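Long-range contacts in Ara h 8 allergen isoform (Arachis hypogaea, PDB 6V8S), which probably binds small hydrophobic ligands, as other Bet v 1-type pathogenesis-related proteins do, and is a peanut allergen that here holds anilinonaphthalene sulfonate: residues S40-E45 against V53-A58; V67-D72 against Y79-T84; E93-V98 against V117-K122. All coordinates share one frame; numbering follows the deposited sequence.

Interaction 1: residues S40-E45 against V53-A58. With 2AN (8-anilino-1-naphthalene sulfonate), chain Q.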
loop_
_atom_site.group_PDB
_atom_site.type_symbol
_atom_site.label_atom_id
_atom_site.label_comp_id
_atom_site.label_asym_id
_atom_site.label_seq_id
_atom_site.Cartn_x
_atom_site.Cartn_y
_atom_site.Cartn_z
ATOM N N SER A 40 10.275 1.493 9.970
ATOM C CA SER A 40 9.415 2.631 10.409
ATOM C C SER A 40 8.668 3.253 9.222
ATOM O O SER A 40 9.093 3.057 8.046
ATOM C CB SER A 40 10.238 3.697 11.063
ATOM O OG SER A 40 11.227 4.180 10.151
ATOM N N ILE A 41 7.560 3.902 9.568
ATOM C CA ILE A 41 6.701 4.719 8.684
ATOM C C ILE A 41 6.477 6.048 9.413
ATOM O O ILE A 41 5.795 6.048 10.388
ATOM C CB ILE A 41 5.403 3.993 8.305
ATOM C CG1 ILE A 41 5.703 2.605 7.746
ATOM C CG2 ILE A 41 4.630 4.830 7.320
ATOM C CD1 ILE A 41 4.502 1.881 7.149
ATOM N N GLU A 42 7.144 7.110 8.967
ATOM C CA GLU A 42 7.180 8.452 9.605
ATOM C C GLU A 42 6.475 9.446 8.682
ATOM O O GLU A 42 6.793 9.470 7.486
ATOM C CB GLU A 42 8.635 8.880 9.808
ATOM C CG GLU A 42 8.883 10.107 10.680
ATOM C CD GLU A 42 10.324 10.610 10.598
ATOM O OE1 GLU A 42 10.976 10.491 9.498
ATOM O OE2 GLU A 42 10.832 11.128 11.639
ATOM N N ILE A 43 5.544 10.217 9.224
ATOM C CA ILE A 43 4.883 11.322 8.481
ATOM C C ILE A 43 5.929 12.433 8.325
ATOM O O ILE A 43 6.462 12.848 9.334
ATOM C CB ILE A 43 3.569 11.770 9.144
ATOM C CG1 ILE A 43 2.503 10.672 8.939
ATOM C CG2 ILE A 43 3.145 13.148 8.628
ATOM C CD1 ILE A 43 1.041 11.055 9.212
ATOM N N VAL A 44 6.252 12.834 7.092
ATOM C CA VAL A 44 7.243 13.919 6.843
ATOM C C VAL A 44 6.505 15.203 6.505
ATOM O O VAL A 44 7.148 16.272 6.564
ATOM C CB VAL A 44 8.334 13.516 5.818
ATOM C CG1 VAL A 44 9.254 12.473 6.466
ATOM C CG2 VAL A 44 7.766 13.045 4.498
ATOM N N GLU A 45 5.247 15.125 6.052
ATOM C CA GLU A 45 4.417 16.325 5.706
ATOM C C GLU A 45 2.939 15.922 5.916
ATOM O O GLU A 45 2.562 14.804 5.549
ATOM C CB GLU A 45 4.752 16.747 4.271
ATOM C CG GLU A 45 3.848 17.746 3.623
ATOM C CD GLU A 45 3.770 19.139 4.195
ATOM O OE1 GLU A 45 4.596 19.558 5.073
ATOM O OE2 GLU A 45 2.748 19.746 3.847
ATOM N N VAL A 53 2.614 12.947 3.259
ATOM C CA VAL A 53 3.757 12.136 2.739
ATOM C C VAL A 53 4.357 11.386 3.918
ATOM O O VAL A 53 4.622 12.020 4.963
ATOM C CB VAL A 53 4.828 13.007 2.070
ATOM C CG1 VAL A 53 6.023 12.182 1.605
ATOM C CG2 VAL A 53 4.212 13.764 0.893
ATOM N N LYS A 54 4.584 10.096 3.706
ATOM C CA LYS A 54 5.191 9.184 4.699
ATOM C C LYS A 54 6.479 8.634 4.115
ATOM O O LYS A 54 6.508 8.289 2.935
ATOM C CB LYS A 54 4.240 8.037 5.039
ATOM C CG LYS A 54 2.818 8.441 5.362
ATOM C CD LYS A 54 1.975 7.219 5.719
ATOM C CE LYS A 54 0.509 7.476 5.810
ATOM N NZ LYS A 54 -0.195 6.174 5.780
ATOM N N LYS A 55 7.491 8.551 4.947
ATOM C CA LYS A 55 8.778 7.912 4.627
ATOM C C LYS A 55 8.745 6.493 5.189
ATOM O O LYS A 55 8.610 6.353 6.411
ATOM C CB LYS A 55 9.908 8.766 5.168
ATOM C CG LYS A 55 11.279 8.237 4.874
ATOM C CD LYS A 55 12.393 8.948 5.528
ATOM C CE LYS A 55 12.876 10.129 4.723
ATOM N NZ LYS A 55 14.197 10.578 5.213
ATOM N N VAL A 56 8.861 5.496 4.317
ATOM C CA VAL A 56 8.869 4.073 4.707
ATOM C C VAL A 56 10.319 3.594 4.597
ATOM O O VAL A 56 10.841 3.545 3.487
ATOM C CB VAL A 56 7.922 3.250 3.845
ATOM C CG1 VAL A 56 7.900 1.786 4.294
ATOM C CG2 VAL A 56 6.511 3.830 3.844
ATOM N N THR A 57 10.937 3.234 5.742
ATOM C CA THR A 57 12.317 2.744 5.776
ATOM C C THR A 57 12.319 1.233 5.910
ATOM O O THR A 57 11.583 0.741 6.759
ATOM C CB THR A 57 13.048 3.433 6.924
ATOM O OG1 THR A 57 12.325 3.102 8.088
ATOM C CG2 THR A 57 13.020 4.913 6.654
ATOM N N ALA A 58 13.154 0.533 5.153
ATOM C CA ALA A 58 13.267 -0.933 5.238
ATOM C C ALA A 58 14.716 -1.371 5.069
ATOM O O ALA A 58 15.501 -0.597 4.511
ATOM C CB ALA A 58 12.415 -1.578 4.208
HETATM C C1 2AN Q . 7.950 -0.848 -0.333
HETATM C C2 2AN Q . 7.697 -0.775 0.996
HETATM C C3 2AN Q . 6.399 -0.863 1.513
HETATM C C4 2AN Q . 5.363 -1.131 0.688
HETATM C C5 2AN Q . 5.560 -1.219 -0.712
HETATM C C6 2AN Q . 4.445 -1.447 -1.547
HETATM C C7 2AN Q . 4.581 -1.518 -2.875
HETATM C C8 2AN Q . 5.841 -1.342 -3.464
HETATM N N 2AN Q . 9.280 -0.763 -0.783
HETATM S S 2AN Q . 8.454 -0.931 -3.621
HETATM C C9 2AN Q . 6.970 -1.181 -2.702
HETATM C C10 2AN Q . 6.870 -1.067 -1.270
HETATM C C11 2AN Q . 10.437 -0.398 -0.058
HETATM C C12 2AN Q . 11.664 -0.899 -0.487
HETATM C C13 2AN Q . 12.834 -0.547 0.167
HETATM C C14 2AN Q . 12.804 0.310 1.239
HETATM C C15 2AN Q . 11.599 0.818 1.669
HETATM C C16 2AN Q . 10.418 0.478 1.024
HETATM O O1 2AN Q . 9.500 -2.008 -3.142
HETATM O O2 2AN Q . 8.185 -1.217 -5.000
HETATM O O3 2AN Q . 8.904 0.392 -3.312
#

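Interaction 2: residues V67-D72 against Y79-T84. With 2AN (8-anilino-1-naphthalene sulfonate), chain Q.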
loop_
_atom_site.group_PDB
_atom_site.type_symbol
_atom_site.label_atom_id
_atom_site.label_comp_id
_atom_site.label_asym_id
_atom_site.label_seq_id
_atom_site.Cartn_x
_atom_site.Cartn_y
_atom_site.Cartn_z
ATOM N N VAL A 67 11.324 4.603 0.738
ATOM C CA VAL A 67 10.455 5.129 -0.351
ATOM C C VAL A 67 9.477 6.119 0.276
ATOM O O VAL A 67 9.383 6.136 1.549
ATOM C CB VAL A 67 9.724 4.024 -1.130
ATOM C CG1 VAL A 67 10.700 2.987 -1.632
ATOM C CG2 VAL A 67 8.672 3.340 -0.318
ATOM N N LEU A 68 8.798 6.905 -0.554
ATOM C CA LEU A 68 7.795 7.886 -0.083
ATOM C C LEU A 68 6.402 7.366 -0.431
ATOM O O LEU A 68 6.208 6.873 -1.551
ATOM C CB LEU A 68 8.050 9.246 -0.738
ATOM C CG LEU A 68 9.288 10.002 -0.263
ATOM C CD1 LEU A 68 9.417 9.943 1.252
ATOM C CD2 LEU A 68 10.537 9.454 -0.922
ATOM N N HIS A 69 5.477 7.493 0.514
ATOM C CA HIS A 69 4.052 7.131 0.304
ATOM C C HIS A 69 3.219 8.408 0.455
ATOM O O HIS A 69 3.297 9.033 1.521
ATOM C CB HIS A 69 3.729 5.973 1.261
ATOM C CG HIS A 69 2.294 5.686 1.535
ATOM N ND1 HIS A 69 1.816 4.401 1.613
ATOM C CD2 HIS A 69 1.248 6.489 1.817
ATOM C CE1 HIS A 69 0.534 4.422 1.912
ATOM N NE2 HIS A 69 0.160 5.690 2.033
ATOM N N LYS A 70 2.474 8.780 -0.587
ATOM C CA LYS A 70 1.704 10.050 -0.584
ATOM C C LYS A 70 0.210 9.737 -0.674
ATOM O O LYS A 70 -0.173 9.023 -1.604
ATOM C CB LYS A 70 2.143 10.974 -1.722
ATOM C CG LYS A 70 1.415 12.314 -1.760
ATOM C CD LYS A 70 2.181 13.428 -2.436
ATOM C CE LYS A 70 1.852 14.792 -1.871
ATOM N NZ LYS A 70 1.959 15.859 -2.893
ATOM N N ILE A 71 -0.582 10.274 0.257
ATOM C CA ILE A 71 -2.054 10.052 0.275
ATOM C C ILE A 71 -2.659 10.937 -0.798
ATOM O O ILE A 71 -2.541 12.157 -0.692
ATOM C CB ILE A 71 -2.658 10.326 1.659
ATOM C CG1 ILE A 71 -1.935 9.528 2.751
ATOM C CG2 ILE A 71 -4.150 10.079 1.640
ATOM C CD1 ILE A 71 -2.505 9.711 4.159
ATOM N N ASP A 72 -3.283 10.326 -1.808
ATOM C CA ASP A 72 -4.042 11.052 -2.863
ATOM C C ASP A 72 -5.483 11.266 -2.379
ATOM O O ASP A 72 -6.034 12.313 -2.654
ATOM C CB ASP A 72 -3.948 10.292 -4.191
ATOM C CG ASP A 72 -2.498 10.011 -4.613
ATOM O OD1 ASP A 72 -1.675 10.947 -4.534
ATOM O OD2 ASP A 72 -2.179 8.853 -5.000
ATOM N N TYR A 79 -14.609 3.762 3.057
ATOM C CA TYR A 79 -13.465 2.824 3.103
ATOM C C TYR A 79 -12.558 3.020 1.878
ATOM O O TYR A 79 -12.089 2.022 1.306
ATOM C CB TYR A 79 -13.983 1.404 3.210
ATOM C CG TYR A 79 -15.172 1.190 4.103
ATOM C CD1 TYR A 79 -15.091 1.359 5.475
ATOM C CD2 TYR A 79 -16.389 0.860 3.563
ATOM C CE1 TYR A 79 -16.192 1.191 6.306
ATOM C CE2 TYR A 79 -17.508 0.647 4.363
ATOM C CZ TYR A 79 -17.407 0.828 5.739
ATOM O OH TYR A 79 -18.480 0.486 6.502
ATOM N N THR A 80 -12.303 4.282 1.515
ATOM C CA THR A 80 -11.538 4.685 0.310
ATOM C C THR A 80 -10.139 5.095 0.748
ATOM O O THR A 80 -10.017 5.917 1.702
ATOM C CB THR A 80 -12.257 5.807 -0.460
ATOM O OG1 THR A 80 -13.500 5.263 -0.889
ATOM C CG2 THR A 80 -11.477 6.266 -1.690
ATOM N N TYR A 81 -9.107 4.523 0.115
ATOM C CA TYR A 81 -7.711 4.915 0.387
ATOM C C TYR A 81 -6.920 4.847 -0.907
ATOM O O TYR A 81 -6.712 3.733 -1.430
ATOM C CB TYR A 81 -7.106 4.048 1.496
ATOM C CG TYR A 81 -5.744 4.505 1.926
ATOM C CD1 TYR A 81 -5.542 5.808 2.342
ATOM C CD2 TYR A 81 -4.653 3.639 1.932
ATOM C CE1 TYR A 81 -4.302 6.256 2.763
ATOM C CE2 TYR A 81 -3.406 4.062 2.311
ATOM C CZ TYR A 81 -3.240 5.370 2.738
ATOM O OH TYR A 81 -2.039 5.842 3.176
ATOM N N ASP A 82 -6.527 6.016 -1.415
ATOM C CA ASP A 82 -5.754 6.159 -2.672
ATOM C C ASP A 82 -4.404 6.765 -2.289
ATOM O O ASP A 82 -4.390 7.751 -1.549
ATOM C CB ASP A 82 -6.461 7.016 -3.710
ATOM C CG ASP A 82 -7.875 6.575 -4.076
ATOM O OD1 ASP A 82 -8.282 5.464 -3.721
ATOM O OD2 ASP A 82 -8.585 7.369 -4.701
ATOM N N TYR A 83 -3.318 6.200 -2.784
ATOM C CA TYR A 83 -1.957 6.587 -2.382
ATOM C C TYR A 83 -0.977 6.233 -3.491
ATOM O O TYR A 83 -1.254 5.335 -4.294
ATOM C CB TYR A 83 -1.577 5.924 -1.048
ATOM C CG TYR A 83 -1.535 4.423 -1.095
ATOM C CD1 TYR A 83 -2.667 3.674 -0.920
ATOM C CD2 TYR A 83 -0.344 3.750 -1.348
ATOM C CE1 TYR A 83 -2.649 2.287 -1.006
ATOM C CE2 TYR A 83 -0.301 2.370 -1.451
ATOM C CZ TYR A 83 -1.457 1.642 -1.280
ATOM O OH TYR A 83 -1.390 0.280 -1.339
ATOM N N THR A 84 0.156 6.924 -3.517
ATOM C CA THR A 84 1.191 6.811 -4.549
ATOM C C THR A 84 2.505 6.449 -3.855
ATOM O O THR A 84 2.830 7.112 -2.846
ATOM C CB THR A 84 1.238 8.113 -5.370
ATOM O OG1 THR A 84 0.009 8.213 -6.100
ATOM C CG2 THR A 84 2.385 8.152 -6.344
HETATM C C1 2AN Q . 7.950 -0.848 -0.333
HETATM C C2 2AN Q . 7.697 -0.775 0.996
HETATM C C3 2AN Q . 6.399 -0.863 1.513
HETATM C C4 2AN Q . 5.363 -1.131 0.688
HETATM C C5 2AN Q . 5.560 -1.219 -0.712
HETATM C C6 2AN Q . 4.445 -1.447 -1.547
HETATM C C7 2AN Q . 4.581 -1.518 -2.875
HETATM C C8 2AN Q . 5.841 -1.342 -3.464
HETATM N N 2AN Q . 9.280 -0.763 -0.783
HETATM S S 2AN Q . 8.454 -0.931 -3.621
HETATM C C9 2AN Q . 6.970 -1.181 -2.702
HETATM C C10 2AN Q . 6.870 -1.067 -1.270
HETATM C C11 2AN Q . 10.437 -0.398 -0.058
HETATM C C12 2AN Q . 11.664 -0.899 -0.487
HETATM C C13 2AN Q . 12.834 -0.547 0.167
HETATM C C14 2AN Q . 12.804 0.310 1.239
HETATM C C15 2AN Q . 11.599 0.818 1.669
HETATM C C16 2AN Q . 10.418 0.478 1.024
HETATM O O1 2AN Q . 9.500 -2.008 -3.142
HETATM O O2 2AN Q . 8.185 -1.217 -5.000
HETATM O O3 2AN Q . 8.904 0.392 -3.312
#

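Interaction 3: residues E93-V98 against V117-K122. With 2AN (8-anilino-1-naphthalene sulfonate), chain T.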
loop_
_atom_site.group_PDB
_atom_site.type_symbol
_atom_site.label_atom_id
_atom_site.label_comp_id
_atom_site.label_asym_id
_atom_site.label_seq_id
_atom_site.Cartn_x
_atom_site.Cartn_y
_atom_site.Cartn_z
ATOM N N GLU A 93 13.877 0.679 -9.968
ATOM C CA GLU A 93 14.681 1.596 -10.821
ATOM C C GLU A 93 13.880 2.016 -12.067
ATOM O O GLU A 93 13.969 3.164 -12.483
ATOM C CB GLU A 93 16.025 0.976 -11.149
ATOM C CG GLU A 93 16.893 0.766 -9.905
ATOM C CD GLU A 93 17.365 2.013 -9.157
ATOM O OE1 GLU A 93 17.524 3.100 -9.791
ATOM O OE2 GLU A 93 17.500 1.894 -7.924
ATOM N N ILE A 94 13.077 1.123 -12.632
ATOM C CA ILE A 94 12.377 1.357 -13.941
ATOM C C ILE A 94 11.120 2.190 -13.709
ATOM O O ILE A 94 10.490 2.609 -14.698
ATOM C CB ILE A 94 12.085 0.016 -14.638
ATOM C CG1 ILE A 94 11.803 0.211 -16.141
ATOM C CG2 ILE A 94 10.951 -0.723 -13.964
ATOM C CD1 ILE A 94 11.852 -1.020 -16.962
ATOM N N LEU A 95 10.722 2.461 -12.451
ATOM C CA LEU A 95 9.440 3.129 -12.129
ATOM C C LEU A 95 9.693 4.598 -11.768
ATOM O O LEU A 95 10.573 4.869 -10.929
ATOM C CB LEU A 95 8.750 2.411 -10.973
ATOM C CG LEU A 95 8.151 1.040 -11.294
ATOM C CD1 LEU A 95 7.391 0.471 -10.143
ATOM C CD2 LEU A 95 7.251 1.064 -12.541
ATOM N N GLU A 96 8.836 5.469 -12.289
ATOM C CA GLU A 96 8.681 6.855 -11.790
ATOM C C GLU A 96 7.818 6.809 -10.533
ATOM O O GLU A 96 8.196 7.487 -9.573
ATOM C CB GLU A 96 8.016 7.774 -12.823
ATOM C CG GLU A 96 8.816 8.010 -14.057
ATOM C CD GLU A 96 8.032 8.646 -15.201
ATOM O OE1 GLU A 96 8.711 9.220 -16.112
ATOM O OE2 GLU A 96 6.762 8.612 -15.197
ATOM N N LYS A 97 6.722 6.044 -10.546
ATOM C CA LYS A 97 5.792 5.949 -9.394
ATOM C C LYS A 97 4.792 4.801 -9.652
ATOM O O LYS A 97 4.620 4.348 -10.825
ATOM C CB LYS A 97 5.056 7.277 -9.169
ATOM C CG LYS A 97 4.156 7.726 -10.343
ATOM C CD LYS A 97 3.333 8.933 -10.034
ATOM C CE LYS A 97 2.500 9.352 -11.219
ATOM N NZ LYS A 97 1.743 10.589 -10.971
ATOM N N VAL A 98 4.134 4.359 -8.587
ATOM C CA VAL A 98 2.953 3.452 -8.700
ATOM C C VAL A 98 1.833 4.062 -7.875
ATOM O O VAL A 98 2.071 4.386 -6.680
ATOM C CB VAL A 98 3.277 2.007 -8.237
ATOM C CG1 VAL A 98 2.165 1.044 -8.606
ATOM C CG2 VAL A 98 4.602 1.574 -8.690
ATOM N N VAL A 117 -4.464 -0.259 -9.837
ATOM C CA VAL A 117 -3.003 0.011 -9.709
ATOM C C VAL A 117 -2.467 0.517 -11.044
ATOM O O VAL A 117 -2.655 -0.178 -12.063
ATOM C CB VAL A 117 -2.214 -1.234 -9.282
ATOM C CG1 VAL A 117 -0.767 -0.839 -8.952
ATOM C CG2 VAL A 117 -2.890 -1.956 -8.157
ATOM N N THR A 118 -1.852 1.684 -11.038
ATOM C CA THR A 118 -1.222 2.277 -12.242
ATOM C C THR A 118 0.279 2.384 -12.013
ATOM O O THR A 118 0.663 3.169 -11.132
ATOM C CB THR A 118 -1.858 3.619 -12.633
ATOM O OG1 THR A 118 -3.247 3.407 -12.756
ATOM C CG2 THR A 118 -1.358 4.133 -13.964
ATOM N N PHE A 119 1.048 1.602 -12.779
ATOM C CA PHE A 119 2.530 1.682 -12.850
ATOM C C PHE A 119 2.906 2.744 -13.881
ATOM O O PHE A 119 2.388 2.722 -15.053
ATOM C CB PHE A 119 3.135 0.325 -13.240
ATOM C CG PHE A 119 2.918 -0.776 -12.231
ATOM C CD1 PHE A 119 1.689 -1.427 -12.143
ATOM C CD2 PHE A 119 3.950 -1.227 -11.426
ATOM C CE1 PHE A 119 1.520 -2.501 -11.289
ATOM C CE2 PHE A 119 3.760 -2.278 -10.545
ATOM C CZ PHE A 119 2.549 -2.894 -10.464
ATOM N N HIS A 120 3.741 3.697 -13.487
ATOM C CA HIS A 120 4.354 4.707 -14.397
ATOM C C HIS A 120 5.814 4.335 -14.557
ATOM O O HIS A 120 6.597 4.478 -13.551
ATOM C CB HIS A 120 4.192 6.133 -13.836
ATOM C CG HIS A 120 2.782 6.550 -13.695
ATOM N ND1 HIS A 120 2.215 7.498 -14.524
ATOM C CD2 HIS A 120 1.804 6.124 -12.847
ATOM C CE1 HIS A 120 0.929 7.635 -14.200
ATOM N NE2 HIS A 120 0.654 6.794 -13.196
ATOM N N THR A 121 6.174 3.816 -15.737
ATOM C CA THR A 121 7.578 3.442 -16.028
ATOM C C THR A 121 8.289 4.674 -16.581
ATOM O O THR A 121 7.609 5.558 -17.135
ATOM C CB THR A 121 7.659 2.240 -16.962
ATOM O OG1 THR A 121 6.946 2.583 -18.140
ATOM C CG2 THR A 121 7.124 0.969 -16.356
ATOM N N LYS A 122 9.606 4.721 -16.437
ATOM C CA LYS A 122 10.471 5.755 -17.076
ATOM C C LYS A 122 10.366 5.616 -18.586
ATOM O O LYS A 122 10.219 4.462 -19.093
ATOM C CB LYS A 122 11.920 5.626 -16.588
ATOM C CG LYS A 122 12.062 6.032 -15.120
ATOM C CD LYS A 122 13.406 5.758 -14.550
ATOM C CE LYS A 122 13.595 6.386 -13.182
ATOM N NZ LYS A 122 14.742 5.738 -12.500
HETATM C C1 2AN T . -3.462 -5.109 -4.558
HETATM C C2 2AN T . -3.016 -3.836 -4.421
HETATM C C3 2AN T . -3.005 -3.201 -3.177
HETATM C C4 2AN T . -3.515 -3.832 -2.093
HETATM C C5 2AN T . -4.010 -5.147 -2.186
HETATM C C6 2AN T . -4.542 -5.785 -1.045
HETATM C C7 2AN T . -5.046 -7.034 -1.109
HETATM C C8 2AN T . -5.037 -7.731 -2.324
HETATM N N 2AN T . -3.395 -5.707 -5.808
HETATM S S 2AN T . -4.549 -8.136 -4.914
HETATM C C9 2AN T . -4.513 -7.159 -3.452
HETATM C C10 2AN T . -3.993 -5.825 -3.435
HETATM C C11 2AN T . -2.384 -5.475 -6.773
HETATM C C12 2AN T . -2.638 -5.781 -8.104
HETATM C C13 2AN T . -1.658 -5.584 -9.074
HETATM C C14 2AN T . -0.419 -5.105 -8.718
HETATM C C15 2AN T . -0.146 -4.826 -7.393
HETATM C C16 2AN T . -1.122 -4.998 -6.425
HETATM O O1 2AN T . -5.448 -7.292 -5.871
HETATM O O2 2AN T . -5.245 -9.348 -4.612
HETATM O O3 2AN T . -3.217 -8.238 -5.406
HETATM O O HOH W 1 3.730 8.998 -16.665
#

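Interaction 1: residues S40-E45 against V53-A58
An antiparallel beta hairpin at the margin of the Bet v 1 sheet pairs Ser40–Glu45, on one of the two outermost strands, with Val53–Ala58. Backbone bonds run in both directions between Glu42 and Lys55, and a classic beta bulge interrupts the ladder where Val44 and Glu45 together stand across from the single residue Val53. There Val53 O takes the N-H of Val44 at 2.8 Å and, weakly, that of Glu45. The side chains alternate between two faces. On the inner one, Ile41 and Val56 lie side by side, CG2 to CG2 at 4.1 Å, and beta-branched residues suit this extended backbone. Ile41 CG2, anti to its own N, also rests on the aliphatic stem of Lys54, 3.9 Å from its CD. The Lys54 stem stays extended and carries NZ past the isoleucine to a salt bridge with Asp28 and a hydrogen bond with Tyr81 OH, so a long side chain serves both apolar packing and a buried charge. Val56 and Ala58 lie beside the bound anilinonaphthalene sulfonate, with Ala58 CB 3.5 Å from C14 of its anilino ring. At the bulge Val44 CG2 presses on Val53 CG1 at 3.5 Å, a tight carbon contact. Small hydroxyl residues occupy the far end, each with its oxygen turned back over the backbone (chi1 59° in both): Ser40 OG and Thr57 OG1 share a hydrogen bond of 2.6 Å.

Interaction 2: residues V67-D72 against Y79-T84
The ends of His69 and Tyr81 meet from opposite directions on neighbouring strands of a beta hairpin in the curved Bet v 1 sheet, and Tyr83 completes an aromatic cluster with them. Tyr81 OH sits at the edge of the imidazole, near its plane, in a very short 2.5 Å hydrogen bond to His69 NE2. Tyr83 CD2 lies over one imidazole face, 3.4 Å from His69 CE1; the two planes are only 3° apart but slid, and the rings barely overlap. Tyr83 reaches this place because its CG is folded between its own N and carbonyl carbon (chi1 63°). Ile71 crosses Tyr81 at about a right angle, Ile71 CG2 lying 4.0 Å from Tyr81 CE1. This is the compact part. The looser side is that of Lys70 and Thr84, where the lysine's end swings off into solvent and the exposed Asp72 marks the corner where the chain turns. Asp72 OD2 receives the Thr84 OG1 hydroxyl on the syn lone pair at 2.5 Å, while Asp72 N approaches Asp82 O from above the carbonyl plane. With Lys54 NZ as a second polar partner beside His69 NE2, Tyr81 OH is held from two residues, which probably fixes the rotation of the phenol.

Interaction 3: residues E93-V98 against V117-K122
The Phe119 ring has Val98 CG1 over the centre of one face, 4.0 Å from the centroid, while Leu95 CD1 and C14 of the bound anilinonaphthalene sulfonate come up at its edge. Val98 and Phe119 lie side by side, pointing the same way, and the flat aromatic thus offers a broad face to a branched methyl and a rim to leucine and ligand. On the other side of the sheet the imidazole of His120 is covered in like manner: Lys97 CE stands 3.6 Å from its centroid and 3° off the normal, a CH-pi contact made by methylene rather than ammonium. Lys97 CG is turned between its own N and carbonyl carbon (chi1 62°), and the extended chain then runs along the ring. At the imidazole edge, in plane, a water lies 3.0 Å from His120 ND1 and bonds weakly to Glu96 OE2, joining the two polar side chains at the surface.

Val98 CG1 also meets Val117 CG1 at 3.5 Å, and Val117 CG2 turns to the ligand's anilino ring, 3.8 Å from C11. Behind Phe119 and Leu95 comes helix 129-152, through Val135 and Val131. At the open end of the hairpin, Lys122 stretches its whole chain to put NZ 2.7 Å from Glu93 O, in the carbonyl plane, a span that suits a lysine, while its backbone N bonds Ile94 O. Glu96 N and, weakly, Lys97 N both point at His120 O, making a classic beta bulge where the chain turns a corner. An antiparallel pair with its apolar face on the long C-terminal helix and its polar face outward belongs to the Bet v 1 fold, whose strongly curved sheet wraps around that helix, with hydrophobic ligands bound between the two.

All three contacts are antiparallel hairpins of one seven-stranded sheet. Interactions 1 and 2 are direct neighbours: backbone bonds tie Lys54 to His69 and Val56 to Val67, and both touch the same ligand molecule. Interaction 3 adjoins interaction 2 more lightly, through the Thr84 methyl on Lys97 and Val98, and stays about 11 Å, nearest atoms, from interaction 1. Interaction 1, at the sheet margin, is a surface contact dominated by backbone bonds; the other two are partly buried. Interaction 2, nearest the chain centre, relies on a polar aromatic cluster, whereas interaction 3 packs methyl and methylene groups over rings and lines a second ligand molecule.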